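Local coordinates for intracellular protein transport protein USO1 (Saccharomyces cerevisiae S288c, PDB 6LSU), which is required for protein transport from the endoplasmic reticulum to the Golgi complex, acting as a membrane tether through a globular head and a coiled-coil tail, at residues Ser377-Pro382 with Ile402-Ile407; Asn410-Ala415 with Ala497-Val502; His419-Arg424 with Asn513-Phe518; Glu501-Tyr506 with Phe519-Phe524. All blocks are in the same frame, centred on the assembly; numbering follows the deposited sequence.

Interaction 1 (Ser377-Pro382 with Ile402-Ile407)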
# COMPACT_ATOMS: atom_id res chain seq x y z
N SER A 377 -21.41 8.91 -3.60
CA SER A 377 -22.33 8.81 -4.75
C SER A 377 -22.73 10.19 -5.28
O SER A 377 -23.28 10.21 -6.33
CB SER A 377 -23.57 8.09 -4.41
OG SER A 377 -24.25 8.88 -3.46
N LYS A 378 -22.44 11.29 -4.58
CA LYS A 378 -22.85 12.67 -4.98
C LYS A 378 -21.65 13.48 -5.46
O LYS A 378 -21.82 14.63 -5.96
CB LYS A 378 -23.53 13.38 -3.82
CG LYS A 378 -24.61 12.56 -3.14
CD LYS A 378 -25.54 13.38 -2.31
CE LYS A 378 -24.93 13.86 -1.02
NZ LYS A 378 -25.99 14.19 -0.05
N ILE A 379 -20.46 12.89 -5.39
CA ILE A 379 -19.24 13.60 -5.83
C ILE A 379 -19.13 13.57 -7.36
O ILE A 379 -19.27 12.49 -8.01
CB ILE A 379 -18.02 13.02 -5.14
CG1 ILE A 379 -18.22 13.04 -3.64
CG2 ILE A 379 -16.80 13.77 -5.63
CD1 ILE A 379 -17.10 12.41 -2.86
N ASP A 380 -18.87 14.76 -7.92
CA ASP A 380 -18.70 15.05 -9.36
C ASP A 380 -17.30 15.64 -9.55
O ASP A 380 -16.79 16.35 -8.66
CB ASP A 380 -19.78 16.00 -9.86
CG ASP A 380 -21.19 15.42 -9.88
OD1 ASP A 380 -21.35 14.22 -10.26
OD2 ASP A 380 -22.14 16.19 -9.51
N VAL A 381 -16.66 15.39 -10.68
CA VAL A 381 -15.33 15.99 -10.89
C VAL A 381 -15.38 16.84 -12.16
O VAL A 381 -16.04 16.50 -13.13
CB VAL A 381 -14.20 14.94 -10.80
CG1 VAL A 381 -14.68 13.57 -11.20
CG2 VAL A 381 -12.95 15.33 -11.55
N PRO A 382 -14.83 18.06 -12.09
CA PRO A 382 -14.83 19.00 -13.21
C PRO A 382 -14.00 18.40 -14.36
O PRO A 382 -12.93 17.85 -14.09
CB PRO A 382 -14.15 20.23 -12.60
CG PRO A 382 -13.22 19.60 -11.56
CD PRO A 382 -14.15 18.59 -10.91
N ILE A 402 -18.55 15.29 -14.17
CA ILE A 402 -18.82 13.83 -14.31
C ILE A 402 -18.85 13.23 -12.92
O ILE A 402 -18.02 13.55 -12.08
CB ILE A 402 -17.80 13.16 -15.24
CG1 ILE A 402 -17.82 13.79 -16.64
CG2 ILE A 402 -18.06 11.67 -15.30
CD1 ILE A 402 -16.85 14.93 -16.81
N PRO A 403 -19.82 12.33 -12.66
CA PRO A 403 -19.85 11.57 -11.42
C PRO A 403 -18.61 10.68 -11.28
O PRO A 403 -18.22 10.04 -12.23
CB PRO A 403 -21.09 10.71 -11.51
CG PRO A 403 -21.91 11.35 -12.56
CD PRO A 403 -20.94 12.00 -13.53
N VAL A 404 -18.00 10.72 -10.09
CA VAL A 404 -16.79 9.92 -9.72
C VAL A 404 -17.08 8.44 -10.02
O VAL A 404 -16.29 7.78 -10.66
CB VAL A 404 -16.40 10.26 -8.28
CG1 VAL A 404 -16.06 9.06 -7.40
CG2 VAL A 404 -15.25 11.24 -8.31
N VAL A 405 -18.25 7.94 -9.74
CA VAL A 405 -18.48 6.48 -9.94
C VAL A 405 -18.34 6.13 -11.43
O VAL A 405 -17.73 5.12 -11.74
CB VAL A 405 -19.82 6.03 -9.35
CG1 VAL A 405 -20.12 4.59 -9.69
CG2 VAL A 405 -19.80 6.23 -7.85
N SER A 406 -18.93 6.94 -12.31
CA SER A 406 -18.75 6.83 -13.79
C SER A 406 -17.26 6.80 -14.17
O SER A 406 -16.86 5.83 -14.87
CB SER A 406 -19.51 7.97 -14.48
OG SER A 406 -20.90 7.76 -14.31
N ILE A 407 -16.43 7.74 -13.71
CA ILE A 407 -14.96 7.75 -14.04
C ILE A 407 -14.32 6.43 -13.59
O ILE A 407 -13.49 5.94 -14.24
CB ILE A 407 -14.22 8.94 -13.44
CG1 ILE A 407 -14.89 10.26 -13.82
CG2 ILE A 407 -12.75 8.94 -13.88
CD1 ILE A 407 -14.11 11.41 -13.37
O HOH W 1 -19.82 9.54 -8.35
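Val-381 and Ile-402 form a hydrogen-bonded antiparallel pair, with Val-381 N donating to Ile-402 O at 2.7 Å and Ile-402 N returning a bond to Val-381 O at 3.0 Å. Asp-380 and Pro-403 make the next, non-hydrogen-bonded pair, which suits a proline because its nitrogen has no hydrogen to give. Beyond it the second segment turns into helix 404-414, with Pro-403 as N-cap residue. The first-turn amide of Val-404 donates back to Ile-379 O over 3.0 Å in an almost straight bond (177° at the hydrogen), and a water donating to the same carbonyl accepts from Val-405 N.

On the face of the small sheet shared by Asp-380 and Pro-403, the carboxylate lies over the proline, with OD1 3.3 Å from its CA. Val-381 and Ile-402 fill the other face. There Val-404 CG2 touches both Val-381 CG1, at 3.8 Å, and Ile-379 CG2, at 4.0 Å, the Ile-379 and Val-404 side chains running side by side; Ile-379 also reaches helix 337-346.

The two-stranded sheet thus runs directly into a helix start within ARM 7 of the globular head, and amides of the first helical turn that lack intrahelical acceptors are satisfied by Ile-379 O, directly and through water.

Interaction 2 (Asn410-Ala415 with Ala497-Val502)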
# COMPACT_ATOMS: atom_id res chain seq x y z
N ASN A 410 -15.29 3.74 -16.00
CA ASN A 410 -14.68 4.02 -17.29
C ASN A 410 -13.20 3.64 -17.21
O ASN A 410 -12.69 3.02 -18.16
CB ASN A 410 -14.91 5.49 -17.61
CG ASN A 410 -14.17 5.82 -18.87
OD1 ASN A 410 -13.01 6.20 -18.81
ND2 ASN A 410 -14.84 5.52 -19.96
N TRP A 411 -12.51 4.03 -16.16
CA TRP A 411 -11.05 3.83 -16.06
C TRP A 411 -10.79 2.34 -15.93
O TRP A 411 -9.94 1.82 -16.71
CB TRP A 411 -10.44 4.58 -14.88
CG TRP A 411 -10.14 6.00 -15.21
CD1 TRP A 411 -10.68 6.74 -16.21
CD2 TRP A 411 -9.25 6.86 -14.51
NE1 TRP A 411 -10.18 8.01 -16.18
CE2 TRP A 411 -9.28 8.10 -15.17
CE3 TRP A 411 -8.42 6.70 -13.41
CZ2 TRP A 411 -8.54 9.18 -14.73
CZ3 TRP A 411 -7.66 7.76 -13.00
CH2 TRP A 411 -7.73 8.99 -13.65
N MET A 412 -11.57 1.71 -15.05
CA MET A 412 -11.49 0.25 -14.81
C MET A 412 -11.56 -0.48 -16.17
O MET A 412 -10.73 -1.44 -16.36
CB MET A 412 -12.62 -0.23 -13.89
CG MET A 412 -12.32 -1.59 -13.39
SD MET A 412 -13.59 -2.25 -12.33
CE MET A 412 -15.00 -1.87 -13.34
N LEU A 413 -12.53 -0.13 -17.03
CA LEU A 413 -12.93 -0.94 -18.22
C LEU A 413 -12.08 -0.56 -19.43
O LEU A 413 -11.51 -1.50 -20.01
CB LEU A 413 -14.40 -0.68 -18.60
CG LEU A 413 -15.43 -1.17 -17.60
CD1 LEU A 413 -16.83 -0.88 -18.06
CD2 LEU A 413 -15.26 -2.65 -17.35
N TYR A 414 -12.01 0.74 -19.77
CA TYR A 414 -11.49 1.22 -21.07
C TYR A 414 -10.17 1.99 -20.95
O TYR A 414 -9.77 2.62 -21.98
CB TYR A 414 -12.52 2.12 -21.78
CG TYR A 414 -13.89 1.52 -21.91
CD1 TYR A 414 -14.18 0.54 -22.85
CD2 TYR A 414 -14.90 1.93 -21.05
CE1 TYR A 414 -15.45 -0.04 -22.91
CE2 TYR A 414 -16.17 1.36 -21.11
CZ TYR A 414 -16.44 0.36 -22.03
OH TYR A 414 -17.68 -0.20 -22.04
N ALA A 415 -9.51 2.02 -19.78
CA ALA A 415 -8.31 2.87 -19.60
C ALA A 415 -7.07 1.99 -19.67
O ALA A 415 -6.18 2.14 -18.78
CB ALA A 415 -8.34 3.64 -18.32
N ALA A 497 -19.53 4.02 -19.51
CA ALA A 497 -19.37 3.53 -18.11
C ALA A 497 -20.39 2.43 -17.78
O ALA A 497 -20.82 2.41 -16.61
CB ALA A 497 -19.49 4.69 -17.14
N ASN A 498 -20.73 1.56 -18.74
CA ASN A 498 -21.81 0.55 -18.57
C ASN A 498 -21.25 -0.87 -18.63
O ASN A 498 -20.57 -1.22 -19.58
CB ASN A 498 -22.97 0.74 -19.55
CG ASN A 498 -24.20 -0.02 -19.09
OD1 ASN A 498 -24.20 -1.26 -19.07
ND2 ASN A 498 -25.20 0.68 -18.58
N LEU A 499 -21.51 -1.62 -17.57
CA LEU A 499 -20.92 -2.95 -17.34
C LEU A 499 -21.69 -3.95 -18.20
O LEU A 499 -21.08 -4.96 -18.57
CB LEU A 499 -21.03 -3.32 -15.85
CG LEU A 499 -20.15 -2.52 -14.90
CD1 LEU A 499 -20.61 -2.66 -13.45
CD2 LEU A 499 -18.71 -2.93 -15.03
N PHE A 500 -22.98 -3.70 -18.42
CA PHE A 500 -23.88 -4.55 -19.24
C PHE A 500 -23.46 -4.46 -20.70
O PHE A 500 -23.42 -5.47 -21.41
CB PHE A 500 -25.32 -4.15 -19.01
CG PHE A 500 -25.86 -4.66 -17.70
CD1 PHE A 500 -26.03 -6.01 -17.49
CD2 PHE A 500 -26.21 -3.78 -16.69
CE1 PHE A 500 -26.56 -6.47 -16.29
CE2 PHE A 500 -26.68 -4.25 -15.48
CZ PHE A 500 -26.88 -5.59 -15.29
N GLU A 501 -23.09 -3.26 -21.12
CA GLU A 501 -22.51 -3.05 -22.46
C GLU A 501 -21.39 -4.07 -22.65
O GLU A 501 -21.39 -4.71 -23.67
CB GLU A 501 -22.03 -1.61 -22.61
CG GLU A 501 -22.29 -1.05 -23.99
CD GLU A 501 -22.22 0.47 -24.07
OE1 GLU A 501 -22.90 1.04 -24.97
OE2 GLU A 501 -21.51 1.09 -23.24
N VAL A 502 -20.47 -4.22 -21.69
CA VAL A 502 -19.31 -5.13 -21.86
C VAL A 502 -19.80 -6.58 -21.74
O VAL A 502 -19.55 -7.43 -22.62
CB VAL A 502 -18.20 -4.83 -20.85
CG1 VAL A 502 -17.14 -5.93 -20.81
CG2 VAL A 502 -17.56 -3.47 -21.15
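The ring of Tyr-414 meets Val-502 at its hydroxyl end: CG2 of the valine comes to 3.4 Å from OH and 4.1 Å from CZ, approaching the ring obliquely as the two side chains pass in opposite directions. On one face of the same ring lies CB of the preceding Leu-413, 3.6 Å above the plane and displaced toward the rim. The flat indole of Trp-411 has Asn-410 OD1 at its edge, in plane, and packs on Thr-423 and Cys-427 of helix 421-435.

Leu-413 carries the middle of the contact. Its CG lies anti to the carbonyl carbon (chi1 -67°), and the extended chain delivers CD1 to Val-502 CG2 and to Leu-499 CD2, each at 4.1 Å. The two leucines cross at about a right angle. Met-412 CE also touches Leu-499 CD2.

This is helix-helix packing between successive armadillo repeats of the globular head, the last turn of helix 404-414 in ARM 7 lying against the first turn of helix 499-504 in ARM 8.

Asn-498 N-caps the second helix. Its OD1 accepts from Glu-501 N at 3.1 Å and, weakly, from Phe-500 N, whereas its ND2 is bonded to Gln-449 O in helix 439-459. Gln-449 also binds the backbone on either side, NE2 to Ala-497 O and OE1 to Leu-499 N, holding the helix start against helix 439-459. Just before the cap, Ala-497 CB comes within 4.5 Å of Asn-410 N, and Asn-410 ND2 donates to Lys-496 O.

Interaction 3 (His419-Arg424 with Asn513-Phe518)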
# COMPACT_ATOMS: atom_id res chain seq x y z
N HIS A 419 -3.60 4.41 -18.69
CA HIS A 419 -3.45 4.11 -17.23
C HIS A 419 -2.84 2.73 -16.96
O HIS A 419 -2.99 1.82 -17.78
CB HIS A 419 -4.79 4.21 -16.48
CG HIS A 419 -5.28 5.62 -16.40
ND1 HIS A 419 -4.46 6.67 -16.09
CD2 HIS A 419 -6.50 6.15 -16.58
CE1 HIS A 419 -5.13 7.79 -16.10
NE2 HIS A 419 -6.39 7.50 -16.39
N THR A 420 -2.14 2.58 -15.85
CA THR A 420 -1.47 1.32 -15.50
C THR A 420 -2.52 0.31 -14.99
O THR A 420 -3.65 0.64 -14.56
CB THR A 420 -0.36 1.53 -14.48
OG1 THR A 420 -1.02 1.96 -13.29
CG2 THR A 420 0.68 2.53 -14.95
N PHE A 421 -2.15 -0.93 -15.03
CA PHE A 421 -3.02 -2.01 -14.53
C PHE A 421 -3.35 -1.71 -13.08
O PHE A 421 -4.52 -1.82 -12.76
CB PHE A 421 -2.36 -3.37 -14.74
CG PHE A 421 -3.18 -4.55 -14.29
CD1 PHE A 421 -4.36 -4.88 -14.96
CD2 PHE A 421 -2.83 -5.26 -13.17
CE1 PHE A 421 -5.13 -5.96 -14.54
CE2 PHE A 421 -3.60 -6.33 -12.73
CZ PHE A 421 -4.72 -6.71 -13.45
N ASP A 422 -2.36 -1.31 -12.28
CA ASP A 422 -2.49 -0.97 -10.83
C ASP A 422 -3.62 0.05 -10.60
O ASP A 422 -4.46 -0.24 -9.74
CB ASP A 422 -1.14 -0.54 -10.26
CG ASP A 422 -0.23 -1.72 -9.93
OD1 ASP A 422 -0.64 -2.90 -10.17
OD2 ASP A 422 0.87 -1.46 -9.42
N THR A 423 -3.67 1.15 -11.37
CA THR A 423 -4.77 2.14 -11.31
C THR A 423 -6.09 1.40 -11.55
O THR A 423 -7.00 1.48 -10.71
CB THR A 423 -4.55 3.29 -12.29
OG1 THR A 423 -3.52 4.16 -11.86
CG2 THR A 423 -5.77 4.17 -12.51
N ARG A 424 -6.20 0.66 -12.63
CA ARG A 424 -7.42 -0.13 -12.96
C ARG A 424 -7.81 -1.05 -11.81
O ARG A 424 -9.00 -1.22 -11.53
CB ARG A 424 -7.19 -0.91 -14.26
CG ARG A 424 -7.07 0.02 -15.46
CD ARG A 424 -6.78 -0.71 -16.74
NE ARG A 424 -8.01 -1.36 -17.15
CZ ARG A 424 -8.11 -2.36 -18.02
NH1 ARG A 424 -7.03 -2.86 -18.60
NH2 ARG A 424 -9.30 -2.83 -18.34
N ASN A 513 -7.87 -5.78 -25.00
CA ASN A 513 -8.22 -5.22 -23.68
C ASN A 513 -8.88 -6.31 -22.85
O ASN A 513 -9.96 -6.12 -22.32
CB ASN A 513 -9.11 -3.99 -23.85
CG ASN A 513 -9.38 -3.28 -22.54
OD1 ASN A 513 -8.85 -3.68 -21.49
ND2 ASN A 513 -10.19 -2.24 -22.60
N PRO A 514 -8.29 -7.51 -22.73
CA PRO A 514 -9.00 -8.63 -22.12
C PRO A 514 -9.58 -8.26 -20.75
O PRO A 514 -10.73 -8.62 -20.47
CB PRO A 514 -7.94 -9.76 -22.04
CG PRO A 514 -6.61 -8.98 -22.16
CD PRO A 514 -6.92 -7.83 -23.09
N PHE A 515 -8.80 -7.50 -19.96
CA PHE A 515 -9.07 -7.19 -18.53
C PHE A 515 -10.41 -6.43 -18.39
O PHE A 515 -11.15 -6.65 -17.39
CB PHE A 515 -7.85 -6.50 -17.93
CG PHE A 515 -6.85 -7.53 -17.48
CD1 PHE A 515 -7.19 -8.38 -16.46
CD2 PHE A 515 -5.64 -7.68 -18.09
CE1 PHE A 515 -6.34 -9.37 -16.05
CE2 PHE A 515 -4.77 -8.68 -17.68
CZ PHE A 515 -5.13 -9.53 -16.67
N LYS A 516 -10.78 -5.64 -19.39
CA LYS A 516 -12.15 -5.07 -19.45
C LYS A 516 -13.20 -6.14 -19.09
O LYS A 516 -14.17 -5.84 -18.34
CB LYS A 516 -12.47 -4.61 -20.85
CG LYS A 516 -13.91 -4.24 -21.07
CD LYS A 516 -14.09 -3.34 -22.25
CE LYS A 516 -14.04 -4.11 -23.56
NZ LYS A 516 -14.17 -3.16 -24.69
N LEU A 517 -13.07 -7.35 -19.63
CA LEU A 517 -14.08 -8.40 -19.36
C LEU A 517 -13.83 -8.95 -17.95
O LEU A 517 -14.75 -9.19 -17.21
CB LEU A 517 -13.95 -9.47 -20.44
CG LEU A 517 -15.15 -10.37 -20.68
CD1 LEU A 517 -14.65 -11.78 -20.80
CD2 LEU A 517 -16.22 -10.25 -19.62
N PHE A 518 -12.57 -9.09 -17.57
CA PHE A 518 -12.15 -9.69 -16.27
C PHE A 518 -12.71 -8.87 -15.10
O PHE A 518 -13.33 -9.41 -14.19
CB PHE A 518 -10.64 -9.80 -16.22
CG PHE A 518 -10.18 -10.21 -14.84
CD1 PHE A 518 -10.31 -11.51 -14.41
CD2 PHE A 518 -9.81 -9.24 -13.92
CE1 PHE A 518 -9.97 -11.85 -13.09
CE2 PHE A 518 -9.49 -9.57 -12.61
CZ PHE A 518 -9.56 -10.88 -12.20
O HOH W 2 -6.86 -5.17 -20.72
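Phe-421 and Phe-515 provide the apolar half of the contact as a T-shaped (edge-to-face) pair, centroids 4.8 Å apart and planes at 57°. CE1 of Phe-421 stands 3.6 Å above the plane of the Phe-515 ring, over its centre. With CG of Phe-421 anti to its own backbone nitrogen (chi1 -179°), the ring reaches straight across from the first turn of helix 421-435. Replacing Phe-515 by an alanine would probably open a gap beneath Phe-421 CE1 and remove the face that it rests on.

The polar half centres on Arg-424, whose chain bends at chi3. NH2 makes a weak hydrogen bond of 3.3 Å to Asn-513 OD1, with guanidinium and amide planes 62° apart; its stronger partner is Met-412 O. A water lies in the guanidinium plane, accepting from NH1 at 3.1 Å and from Phe-515 N, and donating to Asn-513 OD1 at 2.6 Å.

Asn-513 is also the N-cap of helix 514-528: OD1 takes a weak capping bond from Lys-516 N, while ND2 donates to Leu-413 O.

One amide oxygen therefore serves a cap, an arginine and a water at the helix start, and the guanidinium N-H groups are shared among carbonyl, amide and water oxygens. The guanidinium lies near a helix N-terminus, where the dipole would probably disfavour it; these oxygens are likely to compensate. The bonds join ARM 7 to ARM 8.

Interaction 4 (Glu501-Tyr506 with Phe519-Phe524)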
# COMPACT_ATOMS: atom_id res chain seq x y z
N GLU A 501 -23.09 -3.26 -21.12
CA GLU A 501 -22.51 -3.05 -22.46
C GLU A 501 -21.39 -4.07 -22.65
O GLU A 501 -21.39 -4.71 -23.67
CB GLU A 501 -22.03 -1.61 -22.61
CG GLU A 501 -22.29 -1.05 -23.99
CD GLU A 501 -22.22 0.47 -24.07
OE1 GLU A 501 -22.90 1.04 -24.97
OE2 GLU A 501 -21.51 1.09 -23.24
N VAL A 502 -20.47 -4.22 -21.69
CA VAL A 502 -19.31 -5.13 -21.86
C VAL A 502 -19.80 -6.58 -21.74
O VAL A 502 -19.55 -7.43 -22.62
CB VAL A 502 -18.20 -4.83 -20.85
CG1 VAL A 502 -17.14 -5.93 -20.81
CG2 VAL A 502 -17.56 -3.47 -21.15
N LEU A 503 -20.53 -6.87 -20.69
CA LEU A 503 -20.90 -8.27 -20.36
C LEU A 503 -21.77 -8.92 -21.46
O LEU A 503 -21.70 -10.16 -21.60
CB LEU A 503 -21.66 -8.28 -19.05
CG LEU A 503 -22.05 -9.66 -18.57
CD1 LEU A 503 -20.84 -10.36 -18.06
CD2 LEU A 503 -23.12 -9.63 -17.50
N LEU A 504 -22.59 -8.15 -22.20
CA LEU A 504 -23.68 -8.72 -23.04
C LEU A 504 -23.50 -8.32 -24.51
O LEU A 504 -24.40 -8.57 -25.31
CB LEU A 504 -25.06 -8.26 -22.51
CG LEU A 504 -25.43 -8.69 -21.08
CD1 LEU A 504 -26.65 -7.94 -20.57
CD2 LEU A 504 -25.69 -10.19 -21.01
N ASN A 505 -22.41 -7.66 -24.86
CA ASN A 505 -22.11 -7.26 -26.25
C ASN A 505 -20.82 -7.94 -26.67
O ASN A 505 -20.09 -8.44 -25.78
CB ASN A 505 -22.00 -5.76 -26.51
CG ASN A 505 -23.34 -5.07 -26.43
OD1 ASN A 505 -24.32 -5.67 -25.98
ND2 ASN A 505 -23.39 -3.79 -26.82
N TYR A 506 -20.65 -8.03 -27.98
CA TYR A 506 -19.51 -8.70 -28.62
C TYR A 506 -18.54 -7.58 -28.97
O TYR A 506 -18.98 -6.54 -29.52
CB TYR A 506 -19.96 -9.54 -29.82
CG TYR A 506 -18.79 -10.13 -30.56
CD1 TYR A 506 -18.05 -11.18 -30.00
CD2 TYR A 506 -18.36 -9.58 -31.76
CE1 TYR A 506 -16.94 -11.67 -30.66
CE2 TYR A 506 -17.25 -10.07 -32.42
CZ TYR A 506 -16.54 -11.13 -31.87
OH TYR A 506 -15.45 -11.63 -32.53
N PHE A 519 -12.53 -7.55 -15.15
CA PHE A 519 -13.11 -6.58 -14.19
C PHE A 519 -14.63 -6.71 -14.17
O PHE A 519 -15.17 -6.96 -13.04
CB PHE A 519 -12.55 -5.19 -14.47
CG PHE A 519 -11.12 -5.05 -14.04
CD1 PHE A 519 -10.69 -5.55 -12.81
CD2 PHE A 519 -10.18 -4.38 -14.84
CE1 PHE A 519 -9.35 -5.44 -12.43
CE2 PHE A 519 -8.85 -4.24 -14.45
CZ PHE A 519 -8.44 -4.80 -13.27
N THR A 520 -15.29 -6.62 -15.32
CA THR A 520 -16.78 -6.77 -15.43
C THR A 520 -17.21 -8.07 -14.74
O THR A 520 -18.06 -8.06 -13.83
CB THR A 520 -17.23 -6.68 -16.89
OG1 THR A 520 -16.79 -5.40 -17.39
CG2 THR A 520 -18.73 -6.67 -17.04
N THR A 521 -16.66 -9.20 -15.10
CA THR A 521 -17.16 -10.44 -14.47
C THR A 521 -16.85 -10.36 -12.97
O THR A 521 -17.62 -10.81 -12.14
CB THR A 521 -16.61 -11.66 -15.20
OG1 THR A 521 -15.20 -11.47 -15.44
CG2 THR A 521 -17.33 -11.84 -16.51
N ASP A 522 -15.69 -9.85 -12.61
CA ASP A 522 -15.25 -9.79 -11.19
C ASP A 522 -16.18 -8.88 -10.37
O ASP A 522 -16.58 -9.24 -9.28
CB ASP A 522 -13.82 -9.30 -11.07
CG ASP A 522 -13.35 -9.22 -9.62
OD1 ASP A 522 -13.18 -10.30 -9.01
OD2 ASP A 522 -13.26 -8.09 -9.08
N ILE A 523 -16.60 -7.76 -10.91
CA ILE A 523 -17.63 -6.92 -10.20
C ILE A 523 -18.95 -7.67 -10.07
O ILE A 523 -19.45 -7.69 -8.92
CB ILE A 523 -17.78 -5.54 -10.87
CG1 ILE A 523 -18.08 -4.49 -9.81
CG2 ILE A 523 -18.78 -5.50 -11.99
CD1 ILE A 523 -16.95 -4.35 -8.89
N PHE A 524 -19.48 -8.29 -11.14
CA PHE A 524 -20.78 -9.02 -11.06
C PHE A 524 -20.70 -10.20 -10.11
O PHE A 524 -21.65 -10.41 -9.38
CB PHE A 524 -21.26 -9.53 -12.42
CG PHE A 524 -21.96 -8.45 -13.18
CD1 PHE A 524 -23.28 -8.17 -12.91
CD2 PHE A 524 -21.29 -7.70 -14.12
CE1 PHE A 524 -23.94 -7.18 -13.62
CE2 PHE A 524 -21.96 -6.71 -14.83
CZ PHE A 524 -23.28 -6.45 -14.57
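Leu-503 extends toward helix 514-528 with CG anti to its backbone nitrogen (chi1 -178°), and Phe-524 comes to meet it from the opposite direction, its CG set anti to the carbonyl carbon (chi1 -82°). The second leucine torsion then divides the two methyls between separate partners. CD2 rests over one face of the Phe-524 ring in a CH-pi contact, 4.3 Å from the centroid and 15° off the ring normal, somewhat toward the rim on the side of CE2. CD1 reaches Thr-521 CG2 at 4.1 Å, the side chains crossing at a slant.

Thr-520 sits where the backbones come nearest, Leu-503 CA to Thr-520 CA being 6.6 Å. Its methyl CG2 touches Leu-503 CB at 3.9 Å and lies in the plane of the Phe-524 ring, at the edge. Its OG1 faces Val-502 CG1 at 3.5 Å, yet its polar bond goes back along its own helix to Lys-516 O. Substituting an alanine for Thr-520 would probably open a gap beside Leu-503 CB and Val-502 CG1, and would leave the Lys-516 carbonyl without its hydroxyl mate.

Thr-521 follows the same scheme, its OG1 bonded to Leu-517 O and Phe-518 O and its methyl given to the leucine, while Phe-585 of helix 577-590 packs on Leu-503, Thr-521 and Phe-524. Both hydroxyls are satisfied within their own helix, so that the methyls, and the side of Thr-520 OG1, can lie against apolar neighbours, and the buried interface with helix 499-504 is held by apolar and CH-pi contact.

Overall arrangement
Interaction 1 adjoins interaction 2 but lies about 20 Å from interaction 3 and 21 Å from interaction 4, centre to centre. Partly buried, it joins a two-stranded sheet to the start of helix 404-414 largely through backbone bonds. The far end of that helix enters interaction 2, also partly buried but apolar across its helix pair. Interactions 3 and 4 are buried and both use helix 514-528, one at its N-terminus, partly through polar groups and a water, the other through an apolar face further along. Interactions 2 and 4 share Val-502 and helix 499-504, while carbonyls at the end of helix 404-414 link interaction 2 to interaction 3, about 10 Å away between centres.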